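Cytochrome P450 monooxygenase (PDB 6KBH) probably works as a self-sufficient heme monooxygenase, joining a cytochrome P450 part to an FMN- and [2Fe-2S]-binding reductase part that would supply its electrons. Local coordinates at residues Asp453-Leu456 with Leu457-Gln461; Leu407-Leu410 with Thr411-Pro415; Gly584-Gly587 with Ile588-Val591; Arg542-Arg545 with Gly546-Trp550. One frame throughout, in Å; residues are numbered along the deposited sequence.

How the interactions relate
Along the chain the order is interaction 2, then 1, 4 and 3. Interactions 1 and 2 form one pair, with centres about 11 Å apart. Interaction 2 lies in the last turns of helix 396-413 of the P450 part, and interaction 1 in the loop that follows helix 449-452. They touch through Arg412 and Arg459. Interactions 3 and 4 form a second pair, with centres about 18 Å apart, and both meet FMN. In interaction 4, residues 544-548 hold its phosphate, and Ile586 and Thr589 of interaction 3 reach its dimethylbenzene end. Centres of interactions 2 and 3 are about 43 Å apart. The loop of interaction 1 runs on to strand 475-486, linking heme and flavin parts.

Interaction 1: residues Asp453-Leu456 with Leu457-Gln461; sequences DPEL and LSRRQ
The guanidinium of Arg459 and the carboxylate of Glu455 are almost parallel, with their planes 13° apart. Two carbons also come close to the guanidinium, both from an oblique direction: Leu456 CD1 and Glu455 CG. Arg459 NH1 lies 3.2 Å from Leu456 CD1. The same NH1 is 3.3 Å from Glu455 CG, so NH1 touches both an apolar branch and the stem of its ion partner. Arg459 NH1 also faces Glu455 OE2 at 3.3 Å, which makes a salt bridge. The hydrogen bond within it is weak, with an N-H...O angle of 138°. The Glu455 chain is extended beyond CG (chi2 178°), and this carries the carboxylate out to the arginine four residues on. Asp453 OD2 is a second negative charge nearby, 4.5 Å from Arg459 NH1, beyond salt-bridge range. It may add to the field round the guanidinium.

This is a surface contact in the connecting loop between helix 449-452 and strand 475-486 of the antiparallel flavin-domain sheet. A cis peptide bond precedes Pro454. The aliphatic part of Arg459 follows the chain, with CB 3.0 Å from Leu456 O and CD 3.5 Å from Leu456 CD1. Leu457 reaches back along the chain and sets CD1 3.5 Å from Pro454 O. Leu456 also packs on Arg412 of helix 396-413. The carbonyl of Arg459 accepts a hydrogen bond from Arg412 NH1 of that helix.

Interaction 2: residues Leu407-Leu410 with Thr411-Pro415; sequences LEEL and TRRLP
The C-terminal turns of helix 396-413, the P450 L helix that follows the heme-ligating cysteine loop, carry the pairs Glu408-Arg412, Glu409-Arg413 and Leu407-Thr411. Backbone bonds continue the helix: Arg412 N to Glu408 O at 2.7 Å and Arg413 N to Glu409 O at 2.8 Å. The bond from Leu414 N to Leu410 O is weak.

The two ion pairs differ. Glu408 OE1 sits over one face of the Arg412 guanidinium, 3.3 Å from NH1, with the two planes 84° apart. No N-H points at it, so charge alone acts there. Glu409 OE2 instead meets Arg413 NH1 at the guanidinium edge, on the anti side of the carboxylate, and is hydrogen-bonded to it. Thr411 OG1 stands 2.9 Å from Leu407 O and equally far from Glu408 O, with its chi1 of 65° turning it back to the helix. Thr411 CG2 packs against Leu407 CD1 at 3.7 Å.

Each charged group has a further partner: Glu408 OE2 pairs with Arg157, Glu409 with Arg161, Arg413 with Glu450, and Arg412 NH1 with Arg459 O. The charges, largely buried, are thus shared in a network, which probably keeps both glutamates ionised.

Interaction 3: residues Gly584-Gly587 with Ile588-Val591; sequences GGIG and ITPV. With FMN (flavin mononucleotide), chain B.
The chain leaves strand 578-584 through Gly585, whose positive phi of 65° suits glycine, and turns so that Ile586 O faces Thr589. This is the glycine-rich turn, Gly-Gly-Ile-Gly-Ile-Thr-Pro, after the first strand of the parallel sheet in the ferredoxin-reductase nucleotide-binding fold. Within it Gly587 N bonds to Gly584 O at 3.2 Å.

Ile586 O is gripped twice by one residue. Thr589 OG1 donates to it at 2.8 Å, nearly along the C=O axis. Thr589 N donates at 3.1 Å, from above the carbonyl plane, with a straight N-H...O angle of 172°. OG1 lies between the backbone N and the carbonyl carbon (chi1 37°), which turns the hydroxyl back over the turn. Pro590 CD and Val591 CG1 both come against Gly587 O. Ile588 points its CG2 back toward Gly585 O.

Ile586 and Thr589 both belong to the FMN pocket. Pro590 packs on Ser523, another FMN-binding residue. The dimethylbenzene end of the flavin rests against the two side chains: FMN C7M lies 3.4 Å from Ile586 CG1 and 3.6 Å from Thr589 CG2.

Interaction 4: residues Arg542-Arg545 with Gly546-Trp550; sequences RESR and GGSRW. With FMN (flavin mononucleotide), chain B.
Ser544 and Ser548 meet through their hydroxyls at the N-terminal end of helix 547-554. This turn holds the FMN phosphate in the flavin-binding domain of the ferredoxin-reductase type, and Gly546 is the N-cap. Gly546 has a phi of 133°, a conformation that glycine accepts readily.

Backbone bonds to the phosphate come from the first turn of the helix. Gly547 N donates to FMN O1P at 3.1 Å. Ser548 N donates to FMN O2P at 2.7 Å, with an N-H...O angle of 160°. The helix end and its N-H groups would favour the anion.

Hydroxyl contacts gather round FMN O2P. Ser544 OG is modelled very close to it, as a donor, and the exact length of this bond is doubtful. Ser548 OG lies 2.7 Å from Ser544 OG and also near O2P, so the destination of its proton is open. Ser544 OG is an acceptor too. Arg549 N reaches it at 3.2 Å, and Gly546 N makes a weak bond at 3.3 Å. The hydroxyl thus connects the loop, the helix start and the phosphate. Its chi1 of 178° points OG to the helix.

Charge comes from Arg545. Its NE lies 3.2 Å from FMN O3P, while NH1 forms a salt bridge with Glu737. Arg520, another FMN-binding residue, is close by, and both positive charges suit the phosphate. The bent chain of Arg545 runs alongside the phosphate, with CG 3.0 Å from FMN O1P. At its far end NH2 makes a weak hydrogen bond to the ribityl oxygen FMN O3', 3.3 Å away.

Interaction 1: residues Asp453-Leu456 with Leu457-Gln461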
loop_
_atom_site.group_PDB
_atom_site.type_symbol
_atom_site.label_atom_id
_atom_site.label_comp_id
_atom_site.label_asym_id
_atom_site.label_seq_id
_atom_site.Cartn_x
_atom_site.Cartn_y
_atom_site.Cartn_z
ATOM N N ASP A 453 25.402 -9.180 19.406
ATOM C CA ASP A 453 25.403 -9.494 17.984
ATOM C C ASP A 453 26.717 -9.089 17.294
ATOM O O ASP A 453 27.488 -9.990 16.941
ATOM C CB ASP A 453 24.156 -8.869 17.353
ATOM C CG ASP A 453 23.509 -9.770 16.331
ATOM O OD1 ASP A 453 23.623 -11.003 16.474
ATOM O OD2 ASP A 453 22.864 -9.243 15.401
ATOM N N PRO A 454 27.041 -7.787 17.050
ATOM C CA PRO A 454 26.337 -6.513 16.843
ATOM C C PRO A 454 25.950 -6.453 15.359
ATOM O O PRO A 454 26.164 -5.462 14.662
ATOM C CB PRO A 454 27.385 -5.444 17.197
ATOM C CG PRO A 454 28.584 -6.187 17.687
ATOM C CD PRO A 454 28.492 -7.548 17.067
ATOM N N GLU A 455 25.419 -7.587 14.903
ATOM C CA GLU A 455 25.120 -7.895 13.503
ATOM C C GLU A 455 23.718 -7.463 13.057
ATOM O O GLU A 455 23.508 -7.281 11.850
ATOM C CB GLU A 455 25.319 -9.411 13.295
ATOM C CG GLU A 455 24.431 -10.065 12.236
ATOM C CD GLU A 455 24.710 -11.546 12.056
ATOM O OE1 GLU A 455 25.448 -12.109 12.889
ATOM O OE2 GLU A 455 24.197 -12.147 11.085
ATOM N N LEU A 456 22.777 -7.244 13.996
ATOM C CA LEU A 456 21.381 -6.993 13.621
ATOM C C LEU A 456 21.169 -5.614 13.011
ATOM O O LEU A 456 20.143 -5.367 12.370
ATOM C CB LEU A 456 20.440 -7.161 14.829
ATOM C CG LEU A 456 19.227 -8.015 14.470
ATOM C CD1 LEU A 456 19.736 -9.223 13.723
ATOM C CD2 LEU A 456 18.401 -8.451 15.686
ATOM N N LEU A 457 22.081 -4.691 13.250
ATOM C CA LEU A 457 21.898 -3.308 12.817
ATOM C C LEU A 457 22.258 -3.115 11.348
ATOM O O LEU A 457 21.547 -2.417 10.614
ATOM C CB LEU A 457 22.724 -2.365 13.710
ATOM C CG LEU A 457 22.658 -2.538 15.236
ATOM C CD1 LEU A 457 23.229 -3.877 15.692
ATOM C CD2 LEU A 457 23.422 -1.398 15.919
ATOM N N SER A 458 23.350 -3.736 10.906
ATOM C CA SER A 458 23.649 -3.781 9.481
ATOM C C SER A 458 22.498 -4.389 8.694
ATOM O O SER A 458 22.353 -4.114 7.495
ATOM C CB SER A 458 24.933 -4.572 9.238
ATOM O OG SER A 458 25.993 -4.097 10.052
ATOM N N ARG A 459 21.684 -5.228 9.338
ATOM C CA ARG A 459 20.416 -5.649 8.746
ATOM C C ARG A 459 19.517 -4.445 8.531
ATOM O O ARG A 459 19.202 -3.718 9.483
ATOM C CB ARG A 459 19.700 -6.645 9.651
ATOM C CG ARG A 459 20.403 -7.940 9.904
ATOM C CD ARG A 459 19.335 -8.948 10.274
ATOM N NE ARG A 459 19.626 -10.308 9.844
ATOM C CZ ARG A 459 20.577 -11.065 10.375
ATOM N NH1 ARG A 459 21.338 -10.590 11.350
ATOM N NH2 ARG A 459 20.765 -12.298 9.930
ATOM N N ARG A 460 19.091 -4.238 7.292
ATOM C CA ARG A 460 18.116 -3.202 6.995
ATOM C C ARG A 460 17.076 -3.803 6.067
ATOM O O ARG A 460 17.426 -4.432 5.060
ATOM C CB ARG A 460 18.779 -1.961 6.407
ATOM C CG ARG A 460 19.101 -1.941 4.926
ATOM C CD ARG A 460 18.869 -0.543 4.399
ATOM N NE ARG A 460 18.428 -0.567 3.010
ATOM C CZ ARG A 460 18.041 0.511 2.338
ATOM N NH1 ARG A 460 18.044 1.695 2.938
ATOM N NH2 ARG A 460 17.656 0.410 1.070
ATOM N N GLN A 461 15.797 -3.667 6.435
ATOM C CA GLN A 461 14.785 -4.191 5.529
ATOM C C GLN A 461 14.301 -3.085 4.615
ATOM O O GLN A 461 13.956 -1.999 5.095
ATOM C CB GLN A 461 13.609 -4.777 6.292
ATOM C CG GLN A 461 12.663 -5.529 5.384
ATOM C CD GLN A 461 11.467 -6.072 6.110
ATOM O OE1 GLN A 461 11.193 -5.684 7.238
ATOM N NE2 GLN A 461 10.746 -6.986 5.469
#

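Interaction 2: residues Leu407-Leu410 with Thr411-Pro415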
loop_
_atom_site.group_PDB
_atom_site.type_symbol
_atom_site.label_atom_id
_atom_site.label_comp_id
_atom_site.label_asym_id
_atom_site.label_seq_id
_atom_site.Cartn_x
_atom_site.Cartn_y
_atom_site.Cartn_z
ATOM N N LEU A 407 9.250 1.244 13.493
ATOM C CA LEU A 407 8.805 -0.047 13.976
ATOM C C LEU A 407 9.685 -1.196 13.505
ATOM O O LEU A 407 9.439 -2.336 13.906
ATOM C CB LEU A 407 7.353 -0.294 13.554
ATOM C CG LEU A 407 6.636 -1.491 14.182
ATOM C CD1 LEU A 407 6.618 -1.372 15.705
ATOM C CD2 LEU A 407 5.234 -1.657 13.620
ATOM N N GLU A 408 10.703 -0.970 12.676
ATOM C CA GLU A 408 11.586 -2.122 12.555
ATOM C C GLU A 408 12.748 -2.032 13.534
ATOM O O GLU A 408 13.101 -3.042 14.150
ATOM C CB GLU A 408 12.083 -2.333 11.114
ATOM C CG GLU A 408 12.988 -1.299 10.497
ATOM C CD GLU A 408 13.946 -1.928 9.488
ATOM O OE1 GLU A 408 14.676 -2.871 9.863
ATOM O OE2 GLU A 408 13.978 -1.472 8.327
ATOM N N GLU A 409 13.303 -0.838 13.753
ATOM C CA GLU A 409 14.414 -0.721 14.692
ATOM C C GLU A 409 13.995 -1.094 16.110
ATOM O O GLU A 409 14.741 -1.779 16.820
ATOM C CB GLU A 409 14.997 0.688 14.673
ATOM C CG GLU A 409 16.291 0.748 15.465
ATOM C CD GLU A 409 17.078 2.022 15.265
ATOM O OE1 GLU A 409 16.533 2.986 14.693
ATOM O OE2 GLU A 409 18.261 2.047 15.671
ATOM N N LEU A 410 12.814 -0.650 16.547
ATOM C CA LEU A 410 12.394 -0.941 17.914
ATOM C C LEU A 410 11.988 -2.400 18.087
ATOM O O LEU A 410 12.062 -2.931 19.200
ATOM C CB LEU A 410 11.256 -0.009 18.329
ATOM C CG LEU A 410 11.537 1.485 18.151
ATOM C CD1 LEU A 410 10.284 2.286 18.415
ATOM C CD2 LEU A 410 12.674 1.952 19.050
ATOM N N THR A 411 11.555 -3.062 17.013
ATOM C CA THR A 411 11.329 -4.502 17.090
ATOM C C THR A 411 12.619 -5.288 16.915
ATOM O O THR A 411 12.735 -6.403 17.436
ATOM C CB THR A 411 10.312 -4.947 16.043
ATOM O OG1 THR A 411 10.846 -4.734 14.727
ATOM C CG2 THR A 411 9.012 -4.181 16.217
ATOM N N ARG A 412 13.585 -4.739 16.180
ATOM C CA ARG A 412 14.884 -5.391 16.060
ATOM C C ARG A 412 15.636 -5.343 17.382
ATOM O O ARG A 412 15.951 -6.382 17.974
ATOM C CB ARG A 412 15.708 -4.723 14.960
ATOM C CG ARG A 412 15.261 -5.049 13.552
ATOM C CD ARG A 412 15.964 -6.272 13.006
ATOM N NE ARG A 412 15.743 -6.403 11.570
ATOM C CZ ARG A 412 16.323 -5.635 10.651
ATOM N NH1 ARG A 412 17.167 -4.679 11.015
ATOM N NH2 ARG A 412 16.059 -5.826 9.366
ATOM N N ARG A 413 15.912 -4.135 17.871
ATOM C CA ARG A 413 16.840 -3.975 18.982
ATOM C C ARG A 413 16.197 -4.304 20.326
ATOM O O ARG A 413 16.829 -4.945 21.171
ATOM C CB ARG A 413 17.403 -2.552 18.979
ATOM C CG ARG A 413 18.255 -2.256 17.753
ATOM C CD ARG A 413 18.589 -0.782 17.599
ATOM N NE ARG A 413 19.513 -0.299 18.618
ATOM C CZ ARG A 413 20.085 0.901 18.594
ATOM N NH1 ARG A 413 19.840 1.739 17.597
ATOM N NH2 ARG A 413 20.914 1.260 19.565
ATOM N N LEU A 414 14.951 -3.886 20.550
ATOM C CA LEU A 414 14.296 -4.026 21.851
ATOM C C LEU A 414 12.996 -4.820 21.753
ATOM O O LEU A 414 11.915 -4.290 22.035
ATOM C CB LEU A 414 14.026 -2.655 22.470
ATOM C CG LEU A 414 15.100 -1.571 22.363
ATOM C CD1 LEU A 414 14.772 -0.393 23.261
ATOM C CD2 LEU A 414 16.436 -2.148 22.749
ATOM N N PRO A 415 13.061 -6.104 21.381
ATOM C CA PRO A 415 11.843 -6.927 21.423
ATOM C C PRO A 415 11.381 -7.230 22.834
ATOM O O PRO A 415 10.197 -7.526 23.032
ATOM C CB PRO A 415 12.253 -8.214 20.689
ATOM C CG PRO A 415 13.573 -7.909 20.046
ATOM C CD PRO A 415 14.215 -6.895 20.930
#

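Interaction 3: residues Gly584-Gly587 with Ile588-Val591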
loop_
_atom_site.group_PDB
_atom_site.type_symbol
_atom_site.label_atom_id
_atom_site.label_comp_id
_atom_site.label_asym_id
_atom_site.label_seq_id
_atom_site.Cartn_x
_atom_site.Cartn_y
_atom_site.Cartn_z
ATOM N N GLY A 584 8.761 -28.637 -22.729
ATOM C CA GLY A 584 10.140 -28.379 -23.091
ATOM C C GLY A 584 10.950 -27.780 -21.961
ATOM O O GLY A 584 10.573 -26.746 -21.400
ATOM N N GLY A 585 12.066 -28.416 -21.621
ATOM C CA GLY A 585 12.906 -27.885 -20.560
ATOM C C GLY A 585 12.189 -27.913 -19.227
ATOM O O GLY A 585 11.559 -28.911 -18.857
ATOM N N ILE A 586 12.270 -26.795 -18.499
ATOM C CA ILE A 586 11.677 -26.706 -17.168
ATOM C C ILE A 586 10.165 -26.517 -17.212
ATOM O O ILE A 586 9.504 -26.587 -16.169
ATOM C CB ILE A 586 12.386 -25.590 -16.363
ATOM C CG1 ILE A 586 12.023 -25.722 -14.895
ATOM C CG2 ILE A 586 12.030 -24.219 -16.913
ATOM C CD1 ILE A 586 12.872 -26.703 -14.143
ATOM N N GLY A 587 9.591 -26.327 -18.395
ATOM C CA GLY A 587 8.146 -26.319 -18.538
ATOM C C GLY A 587 7.496 -27.609 -18.071
ATOM O O GLY A 587 6.269 -27.739 -18.094
ATOM N N ILE A 588 8.320 -28.571 -17.642
ATOM C CA ILE A 588 7.821 -29.833 -17.111
ATOM C C ILE A 588 7.097 -29.630 -15.784
ATOM O O ILE A 588 6.228 -30.432 -15.417
ATOM C CB ILE A 588 8.981 -30.836 -16.975
ATOM C CG1 ILE A 588 8.466 -32.217 -16.563
ATOM C CG2 ILE A 588 10.020 -30.328 -15.984
ATOM C CD1 ILE A 588 7.546 -32.854 -17.579
ATOM N N THR A 589 7.419 -28.563 -15.047
ATOM C CA THR A 589 6.883 -28.419 -13.694
ATOM C C THR A 589 5.364 -28.275 -13.656
ATOM O O THR A 589 4.720 -29.037 -12.914
ATOM C CB THR A 589 7.580 -27.258 -12.973
ATOM O OG1 THR A 589 7.838 -26.192 -13.894
ATOM C CG2 THR A 589 8.892 -27.734 -12.369
ATOM N N PRO A 590 4.725 -27.354 -14.390
ATOM C CA PRO A 590 3.261 -27.274 -14.285
ATOM C C PRO A 590 2.549 -28.438 -14.950
ATOM O O PRO A 590 1.509 -28.878 -14.446
ATOM C CB PRO A 590 2.930 -25.942 -14.969
ATOM C CG PRO A 590 3.994 -25.782 -15.971
ATOM C CD PRO A 590 5.241 -26.367 -15.359
ATOM N N VAL A 591 3.082 -28.962 -16.054
ATOM C CA VAL A 591 2.377 -30.008 -16.788
ATOM C C VAL A 591 2.342 -31.304 -15.986
ATOM O O VAL A 591 1.333 -32.022 -15.987
ATOM C CB VAL A 591 3.015 -30.211 -18.174
ATOM C CG1 VAL A 591 4.503 -30.325 -18.055
ATOM C CG2 VAL A 591 2.472 -31.452 -18.818
HETATM N N1 FMN B . 7.286 -17.550 -14.829
HETATM C C2 FMN B . 5.991 -17.201 -14.847
HETATM O O2 FMN B . 5.673 -16.037 -15.257
HETATM N N3 FMN B . 5.019 -18.030 -14.445
HETATM C C4 FMN B . 5.351 -19.262 -14.010
HETATM O O4 FMN B . 4.387 -20.122 -13.599
HETATM C C4A FMN B . 6.688 -19.654 -13.984
HETATM N N5 FMN B . 7.004 -20.884 -13.547
HETATM C C5A FMN B . 8.292 -21.244 -13.521
HETATM C C6 FMN B . 8.585 -22.518 -13.068
HETATM C C7 FMN B . 9.892 -22.943 -13.023
HETATM C C7M FMN B . 10.075 -24.385 -12.488
HETATM C C8 FMN B . 10.934 -22.104 -13.437
HETATM C C8M FMN B . 12.389 -22.527 -13.399
HETATM C C9 FMN B . 10.635 -20.829 -13.907
HETATM C C9A FMN B . 9.311 -20.382 -13.941
HETATM N N10 FMN B . 8.988 -19.148 -14.386
HETATM C C10 FMN B . 7.679 -18.773 -14.406
HETATM C "C1'" FMN B . 10.031 -18.165 -14.819
HETATM C "C2'" FMN B . 10.590 -17.378 -13.661
HETATM O "O2'" FMN B . 9.694 -16.515 -13.093
HETATM C "C3'" FMN B . 11.811 -16.596 -14.075
HETATM O "O3'" FMN B . 11.591 -15.733 -15.159
HETATM C "C4'" FMN B . 12.998 -17.538 -14.374
HETATM O "O4'" FMN B . 13.280 -18.570 -13.506
HETATM C "C5'" FMN B . 14.348 -16.761 -14.397
HETATM O "O5'" FMN B . 14.554 -15.752 -13.378
HETATM P P FMN B . 15.703 -14.702 -13.589
HETATM O O1P FMN B . 15.411 -13.455 -12.796
HETATM O O2P FMN B . 17.017 -15.245 -13.125
HETATM O O3P FMN B . 15.772 -14.397 -15.053
#

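Interaction 4: residues Arg542-Arg545 with Gly546-Trp550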
loop_
_atom_site.group_PDB
_atom_site.type_symbol
_atom_site.label_atom_id
_atom_site.label_comp_id
_atom_site.label_asym_id
_atom_site.label_seq_id
_atom_site.Cartn_x
_atom_site.Cartn_y
_atom_site.Cartn_z
ATOM N N ARG A 542 20.885 -19.541 -17.570
ATOM C CA ARG A 542 22.256 -19.183 -17.921
ATOM C C ARG A 542 22.395 -17.678 -18.108
ATOM O O ARG A 542 23.429 -17.094 -17.763
ATOM C CB ARG A 542 22.702 -19.918 -19.191
ATOM C CG ARG A 542 22.192 -21.338 -19.342
ATOM C CD ARG A 542 21.861 -21.595 -20.796
ATOM N NE ARG A 542 21.099 -20.474 -21.333
ATOM C CZ ARG A 542 20.697 -20.373 -22.593
ATOM N NH1 ARG A 542 20.984 -21.334 -23.460
ATOM N NH2 ARG A 542 20.013 -19.307 -22.984
ATOM N N GLU A 543 21.367 -17.041 -18.656
ATOM C CA GLU A 543 21.268 -15.590 -18.746
ATOM C C GLU A 543 20.218 -15.167 -17.722
ATOM O O GLU A 543 19.014 -15.212 -17.997
ATOM C CB GLU A 543 20.892 -15.151 -20.160
ATOM C CG GLU A 543 21.136 -13.685 -20.462
ATOM C CD GLU A 543 20.787 -13.334 -21.896
ATOM O OE1 GLU A 543 20.231 -14.208 -22.596
ATOM O OE2 GLU A 543 21.064 -12.193 -22.322
ATOM N N SER A 544 20.676 -14.760 -16.539
ATOM C CA SER A 544 19.814 -14.559 -15.382
ATOM C C SER A 544 19.884 -13.107 -14.934
ATOM O O SER A 544 20.960 -12.615 -14.577
ATOM C CB SER A 544 20.220 -15.485 -14.235
ATOM O OG SER A 544 19.417 -15.256 -13.090
ATOM N N ARG A 545 18.735 -12.432 -14.935
ATOM C CA ARG A 545 18.651 -11.065 -14.436
ATOM C C ARG A 545 18.799 -10.978 -12.919
ATOM O O ARG A 545 18.747 -9.869 -12.377
ATOM C CB ARG A 545 17.329 -10.429 -14.880
ATOM C CG ARG A 545 16.158 -11.393 -14.891
ATOM C CD ARG A 545 15.154 -11.163 -16.020
ATOM N NE ARG A 545 13.918 -11.887 -15.732
ATOM C CZ ARG A 545 12.822 -11.875 -16.487
ATOM N NH1 ARG A 545 12.780 -11.175 -17.614
ATOM N NH2 ARG A 545 11.765 -12.578 -16.106
ATOM N N GLY A 546 18.965 -12.103 -12.224
ATOM C CA GLY A 546 19.303 -12.071 -10.812
ATOM C C GLY A 546 18.489 -12.990 -9.922
ATOM O O GLY A 546 18.973 -13.437 -8.877
ATOM N N GLY A 547 17.248 -13.273 -10.320
ATOM C CA GLY A 547 16.385 -14.091 -9.482
ATOM C C GLY A 547 16.817 -15.545 -9.442
ATOM O O GLY A 547 16.918 -16.146 -8.367
ATOM N N SER A 548 17.071 -16.134 -10.613
ATOM C CA SER A 548 17.470 -17.536 -10.648
ATOM C C SER A 548 18.852 -17.733 -10.043
ATOM O O SER A 548 19.101 -18.742 -9.375
ATOM C CB SER A 548 17.431 -18.071 -12.080
ATOM O OG SER A 548 18.634 -17.784 -12.763
ATOM N N ARG A 549 19.770 -16.789 -10.269
ATOM C CA ARG A 549 21.087 -16.891 -9.651
ATOM C C ARG A 549 20.983 -16.936 -8.135
ATOM O O ARG A 549 21.570 -17.810 -7.484
ATOM C CB ARG A 549 21.978 -15.726 -10.086
ATOM C CG ARG A 549 23.334 -16.161 -10.631
ATOM C CD ARG A 549 24.147 -14.955 -11.062
ATOM N NE ARG A 549 24.163 -13.941 -10.011
ATOM C CZ ARG A 549 23.642 -12.730 -10.156
ATOM N NH1 ARG A 549 23.070 -12.398 -11.304
ATOM N NH2 ARG A 549 23.679 -11.861 -9.157
ATOM N N TRP A 550 20.230 -15.993 -7.561
ATOM C CA TRP A 550 20.149 -15.888 -6.109
ATOM C C TRP A 550 19.749 -17.212 -5.470
ATOM O O TRP A 550 20.320 -17.612 -4.446
ATOM C CB TRP A 550 19.163 -14.794 -5.695
ATOM C CG TRP A 550 19.153 -14.649 -4.212
ATOM C CD1 TRP A 550 19.999 -13.891 -3.460
ATOM C CD2 TRP A 550 18.304 -15.342 -3.287
ATOM N NE1 TRP A 550 19.715 -14.046 -2.125
ATOM C CE2 TRP A 550 18.679 -14.933 -1.992
ATOM C CE3 TRP A 550 17.256 -16.257 -3.428
ATOM C CZ2 TRP A 550 18.043 -15.406 -0.847
ATOM C CZ3 TRP A 550 16.626 -16.726 -2.289
ATOM C CH2 TRP A 550 17.021 -16.300 -1.016
HETATM N N1 FMN B . 7.286 -17.550 -14.829
HETATM C C2 FMN B . 5.991 -17.201 -14.847
HETATM O O2 FMN B . 5.673 -16.037 -15.257
HETATM N N3 FMN B . 5.019 -18.030 -14.445
HETATM C C4 FMN B . 5.351 -19.262 -14.010
HETATM O O4 FMN B . 4.387 -20.122 -13.599
HETATM C C4A FMN B . 6.688 -19.654 -13.984
HETATM N N5 FMN B . 7.004 -20.884 -13.547
HETATM C C5A FMN B . 8.292 -21.244 -13.521
HETATM C C6 FMN B . 8.585 -22.518 -13.068
HETATM C C7 FMN B . 9.892 -22.943 -13.023
HETATM C C7M FMN B . 10.075 -24.385 -12.488
HETATM C C8 FMN B . 10.934 -22.104 -13.437
HETATM C C8M FMN B . 12.389 -22.527 -13.399
HETATM C C9 FMN B . 10.635 -20.829 -13.907
HETATM C C9A FMN B . 9.311 -20.382 -13.941
HETATM N N10 FMN B . 8.988 -19.148 -14.386
HETATM C C10 FMN B . 7.679 -18.773 -14.406
HETATM C "C1'" FMN B . 10.031 -18.165 -14.819
HETATM C "C2'" FMN B . 10.590 -17.378 -13.661
HETATM O "O2'" FMN B . 9.694 -16.515 -13.093
HETATM C "C3'" FMN B . 11.811 -16.596 -14.075
HETATM O "O3'" FMN B . 11.591 -15.733 -15.159
HETATM C "C4'" FMN B . 12.998 -17.538 -14.374
HETATM O "O4'" FMN B . 13.280 -18.570 -13.506
HETATM C "C5'" FMN B . 14.348 -16.761 -14.397
HETATM O "O5'" FMN B . 14.554 -15.752 -13.378
HETATM P P FMN B . 15.703 -14.702 -13.589
HETATM O O1P FMN B . 15.411 -13.455 -12.796
HETATM O O2P FMN B . 17.017 -15.245 -13.125
HETATM O O3P FMN B . 15.772 -14.397 -15.053
#